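PDB 3QYH: Co-type Nitrile Hydratase beta subunit, which probably pairs with a cobalt-binding alpha subunit to form the nitrile hydratase that converts nitriles to amides by adding water. Local coordinates for residues H184-S189 against D214-A219; A127-A132 against V162-V167; P151-G156 against V193-Q198; V137-K142 against V188-V193. One frame throughout, in Å; residues are numbered along the deposited sequence. Where two conformers were deposited one is given.

Interaction 1: residues H184-S189 against D214-A219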
loop_
_atom_site.group_PDB
_atom_site.type_symbol
_atom_site.label_atom_id
_atom_site.label_comp_id
_atom_site.label_asym_id
_atom_site.label_seq_id
_atom_site.Cartn_x
_atom_site.Cartn_y
_atom_site.Cartn_z
ATOM N N HIS B 184 1.272 4.446 -19.962
ATOM C CA HIS B 184 0.581 5.347 -19.071
ATOM C C HIS B 184 -0.301 4.644 -18.042
ATOM O O HIS B 184 -0.879 3.570 -18.305
ATOM C CB HIS B 184 -0.240 6.359 -19.870
ATOM C CG HIS B 184 0.589 7.444 -20.484
ATOM N ND1 HIS B 184 0.630 8.724 -19.979
ATOM C CD2 HIS B 184 1.445 7.421 -21.533
ATOM C CE1 HIS B 184 1.449 9.457 -20.716
ATOM N NE2 HIS B 184 1.962 8.690 -21.658
ATOM N N VAL B 185 -0.393 5.269 -16.873
ATOM C CA VAL B 185 -1.304 4.845 -15.817
ATOM C C VAL B 185 -2.259 5.993 -15.557
ATOM O O VAL B 185 -1.836 7.157 -15.456
ATOM C CB VAL B 185 -0.528 4.510 -14.520
ATOM C CG1 VAL B 185 -1.486 4.317 -13.353
ATOM C CG2 VAL B 185 0.345 3.273 -14.730
ATOM N N TYR B 186 -3.547 5.691 -15.474
ATOM C CA TYR B 186 -4.554 6.721 -15.252
ATOM C C TYR B 186 -5.303 6.402 -13.972
ATOM O O TYR B 186 -5.517 5.229 -13.653
ATOM C CB TYR B 186 -5.578 6.733 -16.395
ATOM C CG TYR B 186 -4.999 6.768 -17.802
ATOM C CD1 TYR B 186 -4.684 5.595 -18.485
ATOM C CD2 TYR B 186 -4.795 7.984 -18.461
ATOM C CE1 TYR B 186 -4.160 5.633 -19.767
ATOM C CE2 TYR B 186 -4.282 8.028 -19.745
ATOM C CZ TYR B 186 -3.970 6.863 -20.394
ATOM O OH TYR B 186 -3.456 6.884 -21.663
ATOM N N THR B 187 -5.726 7.423 -13.240
ATOM C CA THR B 187 -6.808 7.206 -12.278
ATOM C C THR B 187 -8.148 7.277 -13.006
ATOM O O THR B 187 -8.425 8.247 -13.727
ATOM C CB THR B 187 -6.819 8.221 -11.127
ATOM O OG1 THR B 187 -5.597 8.120 -10.395
ATOM C CG2 THR B 187 -7.987 7.916 -10.161
ATOM N N VAL B 188 -8.969 6.245 -12.827
ATOM C CA VAL B 188 -10.264 6.180 -13.484
ATOM C C VAL B 188 -11.345 6.200 -12.428
ATOM O O VAL B 188 -11.255 5.461 -11.455
ATOM C CB VAL B 188 -10.404 4.907 -14.310
ATOM C CG1 VAL B 188 -11.816 4.817 -14.917
ATOM C CG2 VAL B 188 -9.329 4.841 -15.392
ATOM N N SER B 189 -12.368 7.039 -12.615
ATOM C CA SER B 189 -13.423 7.196 -11.618
ATOM C C SER B 189 -14.687 6.423 -12.050
ATOM O O SER B 189 -15.154 6.556 -13.175
ATOM C CB SER B 189 -13.748 8.683 -11.412
ATOM O OG SER B 189 -14.807 8.867 -10.511
ATOM N N ASP B 214 -3.263 -0.152 -21.491
ATOM C CA ASP B 214 -3.811 -1.292 -22.222
ATOM C C ASP B 214 -4.770 -2.180 -21.419
ATOM O O ASP B 214 -5.153 -3.239 -21.891
ATOM C CB ASP B 214 -2.723 -2.116 -22.939
ATOM C CG ASP B 214 -1.830 -2.886 -21.986
ATOM O OD1 ASP B 214 -2.081 -2.881 -20.759
ATOM O OD2 ASP B 214 -0.860 -3.499 -22.467
ATOM N N TYR B 215 -5.161 -1.739 -20.220
ATOM C CA TYR B 215 -6.247 -2.385 -19.477
ATOM C C TYR B 215 -7.575 -1.846 -19.998
ATOM O O TYR B 215 -8.644 -2.347 -19.639
ATOM C CB TYR B 215 -6.182 -2.028 -17.990
ATOM C CG TYR B 215 -5.128 -2.717 -17.144
ATOM C CD1 TYR B 215 -4.168 -3.562 -17.700
ATOM C CD2 TYR B 215 -5.089 -2.486 -15.769
ATOM C CE1 TYR B 215 -3.202 -4.189 -16.879
ATOM C CE2 TYR B 215 -4.137 -3.083 -14.952
ATOM C CZ TYR B 215 -3.200 -3.931 -15.499
ATOM O OH TYR B 215 -2.265 -4.490 -14.634
ATOM N N LEU B 216 -7.510 -0.807 -20.827
ATOM C CA LEU B 216 -8.702 -0.020 -21.162
ATOM C C LEU B 216 -9.028 -0.000 -22.652
ATOM O O LEU B 216 -8.168 -0.286 -23.488
ATOM C CB LEU B 216 -8.539 1.423 -20.674
ATOM C CG LEU B 216 -8.112 1.624 -19.222
ATOM C CD1 LEU B 216 -7.794 3.085 -18.959
ATOM C CD2 LEU B 216 -9.194 1.121 -18.259
ATOM N N GLU B 217 -10.279 0.355 -22.966
ATOM C CA GLU B 217 -10.694 0.668 -24.335
ATOM C C GLU B 217 -11.666 1.826 -24.237
ATOM O O GLU B 217 -12.253 2.035 -23.180
ATOM C CB GLU B 217 -11.406 -0.518 -24.985
ATOM C CG GLU B 217 -12.788 -0.781 -24.425
ATOM C CD GLU B 217 -13.477 -1.992 -25.071
ATOM O OE1 GLU B 217 -12.976 -2.524 -26.088
ATOM O OE2 GLU B 217 -14.526 -2.409 -24.546
ATOM N N PRO B 218 -11.842 2.582 -25.345
ATOM C CA PRO B 218 -12.819 3.675 -25.372
ATOM C C PRO B 218 -14.193 3.133 -25.047
ATOM O O PRO B 218 -14.530 2.032 -25.498
ATOM C CB PRO B 218 -12.767 4.161 -26.823
ATOM C CG PRO B 218 -11.434 3.750 -27.326
ATOM C CD PRO B 218 -11.096 2.463 -26.611
ATOM N N ALA B 219 -14.970 3.856 -24.252
ATOM C CA ALA B 219 -16.280 3.356 -23.867
ATOM C C ALA B 219 -17.246 3.382 -25.057
ATOM O O ALA B 219 -17.122 4.227 -25.948
ATOM C CB ALA B 219 -16.845 4.142 -22.708
ATOM O OXT ALA B 219 -18.172 2.561 -25.151
#

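Interaction 2: residues A127-A132 against V162-V167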
loop_
_atom_site.group_PDB
_atom_site.type_symbol
_atom_site.label_atom_id
_atom_site.label_comp_id
_atom_site.label_asym_id
_atom_site.label_seq_id
_atom_site.Cartn_x
_atom_site.Cartn_y
_atom_site.Cartn_z
ATOM N N ALA B 127 4.782 3.550 -24.146
ATOM C CA ALA B 127 3.683 3.683 -25.092
ATOM C C ALA B 127 2.986 5.034 -24.934
ATOM O O ALA B 127 2.863 5.562 -23.829
ATOM C CB ALA B 127 2.695 2.528 -24.930
ATOM N N ARG B 128 2.542 5.599 -26.047
ATOM C CA ARG B 128 1.829 6.871 -26.028
ATOM C C ARG B 128 0.487 6.731 -25.309
ATOM O O ARG B 128 -0.145 5.682 -25.340
ATOM C CB ARG B 128 1.594 7.364 -27.469
ATOM C CG ARG B 128 0.787 6.343 -28.304
ATOM C CD ARG B 128 0.183 6.783 -29.677
ATOM N NE ARG B 128 -0.865 7.731 -29.499
ATOM C CZ ARG B 128 -2.188 7.739 -29.597
ATOM N NH1 ARG B 128 -2.667 8.902 -29.233
ATOM N NH2 ARG B 128 -3.014 6.785 -30.028
ATOM N N ALA B 129 0.041 7.803 -24.670
ATOM C CA ALA B 129 -1.248 7.798 -24.000
ATOM C C ALA B 129 -2.362 7.797 -25.044
ATOM O O ALA B 129 -2.369 8.637 -25.942
ATOM C CB ALA B 129 -1.373 9.011 -23.094
ATOM N N ARG B 130 -3.289 6.845 -24.939
ATOM C CA ARG B 130 -4.452 6.817 -25.825
ATOM C C ARG B 130 -5.600 7.638 -25.265
ATOM O O ARG B 130 -6.523 7.974 -25.992
ATOM C CB ARG B 130 -4.940 5.381 -26.034
ATOM C CG ARG B 130 -4.033 4.524 -26.870
ATOM C CD ARG B 130 -4.733 3.183 -27.128
ATOM N NE ARG B 130 -4.876 2.417 -25.893
ATOM C CZ ARG B 130 -5.770 1.451 -25.693
ATOM N NH1 ARG B 130 -6.654 1.133 -26.640
ATOM N NH2 ARG B 130 -5.792 0.810 -24.533
ATOM N N PHE B 131 -5.564 7.948 -23.971
ATOM C CA PHE B 131 -6.690 8.615 -23.334
ATOM C C PHE B 131 -6.333 9.970 -22.699
ATOM O O PHE B 131 -5.206 10.211 -22.279
ATOM C CB PHE B 131 -7.340 7.677 -22.301
ATOM C CG PHE B 131 -7.601 6.297 -22.835
ATOM C CD1 PHE B 131 -8.632 6.069 -23.724
ATOM C CD2 PHE B 131 -6.785 5.240 -22.481
ATOM C CE1 PHE B 131 -8.848 4.801 -24.244
ATOM C CE2 PHE B 131 -7.009 3.965 -22.996
ATOM C CZ PHE B 131 -8.044 3.756 -23.878
ATOM N N ALA B 132 -7.323 10.842 -22.613
ATOM C CA ALA B 132 -7.137 12.143 -22.004
ATOM C C ALA B 132 -8.090 12.228 -20.837
ATOM O O ALA B 132 -9.106 11.527 -20.819
ATOM C CB ALA B 132 -7.444 13.234 -23.014
ATOM N N VAL B 162 -9.707 10.538 -14.885
ATOM C CA VAL B 162 -9.647 11.805 -14.147
ATOM C C VAL B 162 -8.206 12.306 -13.924
ATOM O O VAL B 162 -7.998 13.492 -13.659
ATOM C CB VAL B 162 -10.395 11.751 -12.797
ATOM C CG1 VAL B 162 -11.907 11.663 -13.017
ATOM C CG2 VAL B 162 -9.905 10.573 -11.921
ATOM N N ILE B 163 -7.225 11.413 -14.037
ATOM C CA ILE B 163 -5.816 11.808 -13.976
ATOM C C ILE B 163 -4.989 10.942 -14.903
ATOM O O ILE B 163 -5.147 9.716 -14.920
ATOM C CB ILE B 163 -5.198 11.616 -12.560
ATOM C CG1 ILE B 163 -6.034 12.289 -11.482
ATOM C CG2 ILE B 163 -3.736 12.104 -12.536
ATOM C CD1 ILE B 163 -5.559 11.994 -10.061
ATOM N N ASP B 164 -4.084 11.562 -15.653
ATOM C CA ASP B 164 -3.055 10.802 -16.358
ATOM C C ASP B 164 -1.764 10.992 -15.561
ATOM O O ASP B 164 -1.245 12.097 -15.491
ATOM C CB ASP B 164 -2.898 11.321 -17.796
ATOM C CG ASP B 164 -1.761 10.670 -18.545
ATOM O OD1 ASP B 164 -0.985 9.881 -17.950
ATOM O OD2 ASP B 164 -1.648 10.949 -19.759
ATOM N N HIS B 165 -1.249 9.928 -14.953
ATOM C CA HIS B 165 -0.062 10.039 -14.097
ATOM C C HIS B 165 1.258 9.981 -14.847
ATOM O O HIS B 165 2.325 10.148 -14.248
ATOM C CB HIS B 165 -0.084 8.952 -13.011
ATOM C CG HIS B 165 -1.216 9.095 -12.053
ATOM N ND1 HIS B 165 -1.202 10.005 -11.014
ATOM C CD2 HIS B 165 -2.406 8.450 -11.972
ATOM C CE1 HIS B 165 -2.333 9.920 -10.341
ATOM N NE2 HIS B 165 -3.081 8.981 -10.900
ATOM N N GLY B 166 1.211 9.733 -16.152
ATOM C CA GLY B 166 2.430 9.549 -16.919
ATOM C C GLY B 166 2.806 8.086 -17.034
ATOM O O GLY B 166 1.983 7.199 -16.783
ATOM N N VAL B 167 4.054 7.829 -17.382
ATOM C CA VAL B 167 4.501 6.511 -17.781
ATOM C C VAL B 167 5.092 5.698 -16.631
ATOM O O VAL B 167 5.926 6.195 -15.883
ATOM C CB VAL B 167 5.547 6.617 -18.915
ATOM C CG1 VAL B 167 6.134 5.244 -19.246
ATOM C CG2 VAL B 167 4.917 7.241 -20.153
HETATM O O HOH W 1 -3.634 12.172 -21.089
#

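Interaction 3: residues P151-G156 against V193-Q198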
loop_
_atom_site.group_PDB
_atom_site.type_symbol
_atom_site.label_atom_id
_atom_site.label_comp_id
_atom_site.label_asym_id
_atom_site.label_seq_id
_atom_site.Cartn_x
_atom_site.Cartn_y
_atom_site.Cartn_z
ATOM N N PRO B 151 -8.481 -4.931 -10.719
ATOM C CA PRO B 151 -9.275 -5.765 -9.811
ATOM C C PRO B 151 -10.482 -6.353 -10.532
ATOM O O PRO B 151 -11.021 -5.734 -11.459
ATOM C CB PRO B 151 -9.739 -4.792 -8.734
ATOM C CG PRO B 151 -8.710 -3.637 -8.775
ATOM C CD PRO B 151 -8.378 -3.530 -10.265
ATOM N N ARG B 152 -10.900 -7.538 -10.103
ATOM C CA ARG B 152 -12.047 -8.195 -10.710
ATOM C C ARG B 152 -13.263 -7.280 -10.705
ATOM O O ARG B 152 -14.007 -7.245 -11.681
ATOM C CB ARG B 152 -12.375 -9.484 -9.964
ATOM C CG ARG B 152 -12.498 -10.671 -10.883
ATOM C CD ARG B 152 -12.565 -12.027 -10.151
ATOM N NE ARG B 152 -13.421 -12.943 -10.910
ATOM C CZ ARG B 152 -13.810 -14.151 -10.496
ATOM N NH1 ARG B 152 -14.597 -14.905 -11.268
ATOM N NH2 ARG B 152 -13.418 -14.607 -9.313
ATOM N N TYR B 153 -13.455 -6.525 -9.619
ATOM C CA TYR B 153 -14.656 -5.692 -9.492
ATOM C C TYR B 153 -14.765 -4.564 -10.532
ATOM O O TYR B 153 -15.831 -3.967 -10.686
ATOM C CB TYR B 153 -14.831 -5.148 -8.055
ATOM C CG TYR B 153 -13.902 -3.998 -7.671
ATOM C CD1 TYR B 153 -12.719 -4.239 -6.953
ATOM C CD2 TYR B 153 -14.211 -2.679 -8.012
ATOM C CE1 TYR B 153 -11.852 -3.181 -6.603
ATOM C CE2 TYR B 153 -13.374 -1.624 -7.651
ATOM C CZ TYR B 153 -12.195 -1.878 -6.956
ATOM O OH TYR B 153 -11.377 -0.818 -6.613
ATOM N N THR B 154 -13.671 -4.273 -11.236
ATOM C CA THR B 154 -13.680 -3.215 -12.249
ATOM C C THR B 154 -13.898 -3.734 -13.679
ATOM O O THR B 154 -14.190 -2.955 -14.589
ATOM C CB THR B 154 -12.347 -2.398 -12.262
ATOM O OG1 THR B 154 -11.285 -3.220 -12.735
ATOM C CG2 THR B 154 -12.000 -1.829 -10.877
ATOM N N ARG B 155 -13.749 -5.039 -13.880
ATOM C CA ARG B 155 -13.700 -5.563 -15.243
ATOM C C ARG B 155 -15.044 -5.435 -15.988
ATOM O O ARG B 155 -16.096 -5.760 -15.457
ATOM C CB ARG B 155 -13.150 -6.999 -15.254
ATOM C CG ARG B 155 -11.724 -7.036 -14.733
ATOM C CD ARG B 155 -11.118 -8.420 -14.731
ATOM N NE ARG B 155 -10.018 -8.479 -13.767
ATOM C CZ ARG B 155 -9.521 -9.617 -13.284
ATOM N NH1 ARG B 155 -10.015 -10.786 -13.693
ATOM N NH2 ARG B 155 -8.538 -9.601 -12.397
ATOM N N GLY B 156 -14.989 -4.927 -17.208
ATOM C CA GLY B 156 -16.198 -4.676 -17.968
ATOM C C GLY B 156 -16.923 -3.400 -17.588
ATOM O O GLY B 156 -17.950 -3.069 -18.193
ATOM N N VAL B 193 -23.001 3.164 -8.537
ATOM C CA VAL B 193 -24.033 2.401 -9.241
ATOM C C VAL B 193 -23.433 1.557 -10.345
ATOM O O VAL B 193 -23.820 0.414 -10.544
ATOM C CB VAL B 193 -25.150 3.315 -9.804
ATOM C CG1 VAL B 193 -26.149 2.507 -10.626
ATOM C CG2 VAL B 193 -25.877 4.003 -8.665
ATOM N N GLU B 194 -22.478 2.107 -11.072
ATOM C CA GLU B 194 -21.823 1.337 -12.124
ATOM C C GLU B 194 -21.143 0.091 -11.555
ATOM O O GLU B 194 -21.222 -0.995 -12.137
ATOM C CB GLU B 194 -20.788 2.183 -12.864
ATOM C CG GLU B 194 -19.941 1.384 -13.860
ATOM C CD GLU B 194 -20.712 1.022 -15.148
ATOM O OE1 GLU B 194 -21.843 1.512 -15.350
ATOM O OE2 GLU B 194 -20.183 0.253 -15.969
ATOM N N LEU B 195 -20.451 0.230 -10.429
ATOM C CA LEU B 195 -19.747 -0.936 -9.881
ATOM C C LEU B 195 -20.677 -1.971 -9.239
ATOM O O LEU B 195 -20.502 -3.148 -9.443
ATOM C CB LEU B 195 -18.673 -0.530 -8.876
ATOM C CG LEU B 195 -17.559 0.390 -9.368
ATOM C CD1 LEU B 195 -16.604 0.570 -8.219
ATOM C CD2 LEU B 195 -16.857 -0.196 -10.585
ATOM N N TRP B 196 -21.660 -1.521 -8.471
ATOM C CA TRP B 196 -22.393 -2.394 -7.567
ATOM C C TRP B 196 -23.885 -2.529 -7.854
ATOM O O TRP B 196 -24.553 -3.323 -7.212
ATOM C CB TRP B 196 -22.196 -1.943 -6.109
ATOM C CG TRP B 196 -20.750 -1.652 -5.790
ATOM C CD1 TRP B 196 -20.209 -0.436 -5.428
ATOM C CD2 TRP B 196 -19.659 -2.584 -5.821
ATOM N NE1 TRP B 196 -18.851 -0.571 -5.226
ATOM C CE2 TRP B 196 -18.488 -1.871 -5.473
ATOM C CE3 TRP B 196 -19.555 -3.952 -6.110
ATOM C CZ2 TRP B 196 -17.228 -2.486 -5.401
ATOM C CZ3 TRP B 196 -18.299 -4.558 -6.037
ATOM C CH2 TRP B 196 -17.158 -3.827 -5.691
ATOM N N GLY B 197 -24.395 -1.764 -8.814
ATOM C CA GLY B 197 -25.801 -1.830 -9.184
ATOM C C GLY B 197 -26.693 -0.879 -8.396
ATOM O O GLY B 197 -26.264 -0.260 -7.427
ATOM N N GLN B 198 -27.954 -0.785 -8.802
ATOM C CA GLN B 198 -28.893 0.178 -8.222
ATOM C C GLN B 198 -29.086 0.016 -6.716
ATOM O O GLN B 198 -29.097 0.996 -5.963
ATOM C CB GLN B 198 -30.250 0.071 -8.920
HETATM O O HOH W 2 -18.320 -4.835 -9.811
#

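Interaction 4: residues V137-K142 against V188-V193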
loop_
_atom_site.group_PDB
_atom_site.type_symbol
_atom_site.label_atom_id
_atom_site.label_comp_id
_atom_site.label_asym_id
_atom_site.label_seq_id
_atom_site.Cartn_x
_atom_site.Cartn_y
_atom_site.Cartn_z
ATOM N N VAL B 137 -13.998 5.449 -20.460
ATOM C CA VAL B 137 -13.299 4.228 -20.820
ATOM C C VAL B 137 -13.985 3.018 -20.203
ATOM O O VAL B 137 -14.667 3.134 -19.192
ATOM C CB VAL B 137 -11.816 4.246 -20.360
ATOM C CG1 VAL B 137 -10.997 5.298 -21.147
ATOM C CG2 VAL B 137 -11.724 4.498 -18.867
ATOM N N ARG B 138 -13.817 1.859 -20.833
ATOM C CA ARG B 138 -14.283 0.614 -20.242
ATOM C C ARG B 138 -13.083 -0.277 -19.948
ATOM O O ARG B 138 -12.159 -0.379 -20.750
ATOM C CB ARG B 138 -15.276 -0.108 -21.169
ATOM C CG ARG B 138 -16.002 -1.280 -20.500
ATOM C CD ARG B 138 -16.857 -2.076 -21.492
ATOM N NE ARG B 138 -17.887 -1.251 -22.121
ATOM C CZ ARG B 138 -19.096 -1.046 -21.614
ATOM N NH1 ARG B 138 -19.435 -1.596 -20.455
ATOM N NH2 ARG B 138 -19.963 -0.280 -22.262
ATOM N N VAL B 139 -13.095 -0.911 -18.785
ATOM C CA VAL B 139 -12.030 -1.829 -18.404
ATOM C C VAL B 139 -12.236 -3.140 -19.146
ATOM O O VAL B 139 -13.335 -3.702 -19.122
ATOM C CB VAL B 139 -12.034 -2.105 -16.890
ATOM C CG1 VAL B 139 -10.913 -3.089 -16.514
ATOM C CG2 VAL B 139 -11.896 -0.772 -16.126
ATOM N N LEU B 140 -11.196 -3.620 -19.810
ATOM C CA LEU B 140 -11.295 -4.850 -20.577
ATOM C C LEU B 140 -11.582 -6.047 -19.670
ATOM O O LEU B 140 -11.081 -6.139 -18.550
ATOM C CB LEU B 140 -10.024 -5.098 -21.393
ATOM C CG LEU B 140 -9.707 -4.047 -22.464
ATOM C CD1 LEU B 140 -8.391 -4.358 -23.151
ATOM C CD2 LEU B 140 -10.832 -3.975 -23.485
ATOM N N ASN B 141 -12.410 -6.963 -20.159
ATOM C CA ASN B 141 -12.634 -8.197 -19.435
ATOM C C ASN B 141 -11.496 -9.152 -19.728
ATOM O O ASN B 141 -11.490 -9.826 -20.758
ATOM C CB ASN B 141 -13.972 -8.822 -19.829
ATOM C CG ASN B 141 -14.301 -10.047 -18.995
ATOM O OD1 ASN B 141 -13.771 -10.223 -17.899
ATOM N ND2 ASN B 141 -15.195 -10.888 -19.499
ATOM N N LYS B 142 -10.513 -9.195 -18.832
ATOM C CA LYS B 142 -9.404 -10.125 -18.999
ATOM C C LYS B 142 -9.291 -10.960 -17.752
ATOM O O LYS B 142 -9.669 -10.531 -16.671
ATOM C CB LYS B 142 -8.096 -9.380 -19.270
ATOM C CG LYS B 142 -8.287 -8.208 -20.215
ATOM C CD LYS B 142 -7.012 -7.806 -20.894
ATOM C CE LYS B 142 -6.735 -8.729 -22.079
ATOM N NZ LYS B 142 -5.563 -8.256 -22.874
ATOM N N VAL B 188 -8.969 6.245 -12.827
ATOM C CA VAL B 188 -10.264 6.180 -13.484
ATOM C C VAL B 188 -11.345 6.200 -12.428
ATOM O O VAL B 188 -11.255 5.461 -11.455
ATOM C CB VAL B 188 -10.404 4.907 -14.310
ATOM C CG1 VAL B 188 -11.816 4.817 -14.917
ATOM C CG2 VAL B 188 -9.329 4.841 -15.392
ATOM N N SER B 189 -12.368 7.039 -12.615
ATOM C CA SER B 189 -13.423 7.196 -11.618
ATOM C C SER B 189 -14.687 6.423 -12.050
ATOM O O SER B 189 -15.154 6.556 -13.175
ATOM C CB SER B 189 -13.748 8.683 -11.412
ATOM O OG SER B 189 -14.807 8.867 -10.511
ATOM N N PHE B 190 -15.222 5.620 -11.137
ATOM C CA PHE B 190 -16.416 4.810 -11.382
ATOM C C PHE B 190 -17.477 5.232 -10.393
ATOM O O PHE B 190 -17.179 5.446 -9.229
ATOM C CB PHE B 190 -16.118 3.322 -11.135
ATOM C CG PHE B 190 -15.069 2.748 -12.039
ATOM C CD1 PHE B 190 -13.743 2.708 -11.639
ATOM C CD2 PHE B 190 -15.407 2.211 -13.273
ATOM C CE1 PHE B 190 -12.757 2.169 -12.464
ATOM C CE2 PHE B 190 -14.426 1.682 -14.119
ATOM C CZ PHE B 190 -13.105 1.645 -13.707
ATOM N N THR B 191 -18.729 5.324 -10.827
ATOM C CA THR B 191 -19.799 5.603 -9.881
ATOM C C THR B 191 -20.118 4.350 -9.098
ATOM O O THR B 191 -19.930 3.237 -9.579
ATOM C CB THR B 191 -21.115 6.026 -10.573
ATOM O OG1 THR B 191 -21.564 4.940 -11.399
ATOM C CG2 THR B 191 -20.902 7.266 -11.435
ATOM N N SER B 192 -20.636 4.542 -7.897
ATOM C CA SER B 192 -21.062 3.429 -7.063
ATOM C C SER B 192 -22.089 2.542 -7.797
ATOM O O SER B 192 -22.057 1.311 -7.699
ATOM C CB SER B 192 -21.642 3.976 -5.760
ATOM O OG SER B 192 -22.080 2.940 -4.905
ATOM N N VAL B 193 -23.001 3.164 -8.537
ATOM C CA VAL B 193 -24.033 2.401 -9.241
ATOM C C VAL B 193 -23.433 1.557 -10.345
ATOM O O VAL B 193 -23.820 0.414 -10.544
ATOM C CB VAL B 193 -25.150 3.315 -9.804
ATOM C CG1 VAL B 193 -26.149 2.507 -10.626
ATOM C CG2 VAL B 193 -25.877 4.003 -8.665
#

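Interaction 1: residues H184-S189 against D214-A219
Leu216 lays its CD1 methyl against the ring of Tyr186, with CD1 of the leucine 4.0 Å from CD1 of the tyrosine. The two belong to an SH3-like barrel, the fold of the C-terminal part of this subunit: Tyr186 and Val188 sit on strand 183-191, Leu216 on the short last strand 216-218. These strands are not neighbours in the sheet and share no hydrogen bond, so they meet through side chains across the barrel interior. In a strand, residues two apart point to the same side, which is why Tyr186 and Val188 both aim their CB atoms at Leu216 while Thr187 between them faces the other way. Leucine suits this place because a single methyl on a flexible branch, CD1, can touch both partners. Its CG lies opposite the carbonyl carbon (chi1 -50°), and CD1 is carried out between the tyrosine and the valine. The aromatic ring of Tyr186 gives a broad apolar surface, yet its hydroxyl is not left without a partner: OH is hydrogen-bonded to Asp213, just before 214-219. On the valine side the same leucine methyl makes a looser contact, Leu216 CD1 lying 4.3 Å from Val188 CG2.

Interaction 2: residues A127-A132 against V162-V167
The carboxylate of Asp164 faces the loop 127-132 through OD2, which lies 3.9 Å from the CB methyl of Ala129, while its other oxygen turns back to its own strand. A second flat group, the ring of Phe131, carries CB of Arg130 over the centre of one face, 3.9 Å above the plane; the arginine then curls round so that CZ of Phe131 lies over the centre of its guanidinium, whose NE makes a salt bridge with Asp213 and whose NH2 bonds Leu216 O. The ring end leads away from strand 158-168 toward Leu216 and Pro218, so Phe131 meets the aspartate by its backbone. With no direct hydrogen bond between the segments, one water donates to both, 2.8 Å from Phe131 O and 2.7 Å from Asp164 OD2, and so bridges a carbonyl and a carboxylate oxygen, two acceptors that could not bond each other. Asp164 reaches the water because its CG stands opposite the backbone N (chi1 175°). OD1 accepts from Gly166 N at 2.8 Å, on the anti side and 35° out of the carboxylate plane, and also from His184 ND1; these bonds limit its rotation. Alanine lets the loop come close, and Gly166 takes a positive phi that would crowd a CB. The bond from Gly166 N forms an Asx turn, in a strand whose Val162 and Ile163 both face Thr187 as a classic beta bulge.

Interaction 3: residues P151-G156 against V193-Q198
Tyr153 brings its CB obliquely to 3.6 Å from CH2 of the Trp196 indole. The two aromatic systems lie near parallel, at 27°, but are slid so far apart that the tyrosine ring and the six-membered ring of the tryptophan barely overlap. Leu195 fills the place beside them, its CD1 methyl at the edge of the tyrosine ring, 3.9 Å from CE2. With Tyr153 CG between the backbone N and the carbonyl carbon (chi1 76°), the ring is turned beside both partners. A water donates to Tyr153 O and to Leu195 O, 2.8 Å from each, and so ties the loop 151-156, before strand 158-168, to the helix that follows strand 183-191. In the next shell, Thr154 lays CG2 over one face of the tyrosine ring, and its backbone N and OG1 both donate to Pro151 O, which pins the turn. Gly197, with positive phi, lets the chain leave helix 192-196 directly after the tryptophan. Both polar ends suit a boundary: Tyr153 OH is hydrogen-bonded to an acidic side chain of another protein chain, Trp196 NE1 to that chain's backbone. Apolar packing thus holds the pair within this subunit, while their polar atoms serve the interface.

Interaction 4: residues V137-K142 against V188-V193
All the direct contacts here are apolar and fall into two pairs. In the first, Val137 meets Val188 methyl to methyl, CG2 of the former 4.0 Å from CG1 of the latter, the side chains crossing at a slant. In the second, Val139 pushes CG2 against the outer edge of the Phe190 ring, 3.6 Å from CZ. The side chains cross at about a right angle, and because CG2 lies near the ring plane it meets the rim of Phe190. Phe190 owes this reach to its length: its CB bond is not aimed at the valine, but with CG opposite the carbonyl carbon (chi1 -62°) the ring extends across the interior until CZ arrives there.

Strands 136-139 and 183-191 are separated in the sheet by strand 158-168, and the curvature of the SH3-like barrel brings their inward side chains together. Beta-branched valines suit such positions, being compact and at ease in extended backbone, while the larger phenylalanine spans the wider gap. Leu216 and Leu211 also touch Val139, and Val209 packs on Phe190.

The polar interactions run to other parts of the chain: in strand 136-139, Val137 pairs with Gly159 of strand 158-168 and Arg138 with Glu217 of strand 216-218. Beyond Phe190, Thr191 occupies the N-cap of helix 192-196. Its OG1 accepts from the backbone N of Glu194, a capping bond that threonine's short hydroxyl side chain is well placed to make.

Overall arrangement
Interactions 1 and 4 are buried and purely apolar, and they share Val188, which meets Leu216 through one methyl and Val137 through the other. Their remaining strands, 136-139 and 216-218, are sheet neighbours joined by backbone hydrogen bonds. Interaction 3 is also buried and lies close to interaction 4 (centres about 7 Å apart), where helix 192-196 follows strand 183-191 and Gly156 bonds to Val139; it adds aromatic rings and a bridging water. Interaction 2, about 22 Å from interaction 3 between centres, is only partly buried, and there a water and a carboxylate do the joining. Arg130 connects it to interaction 1 through Leu216 O.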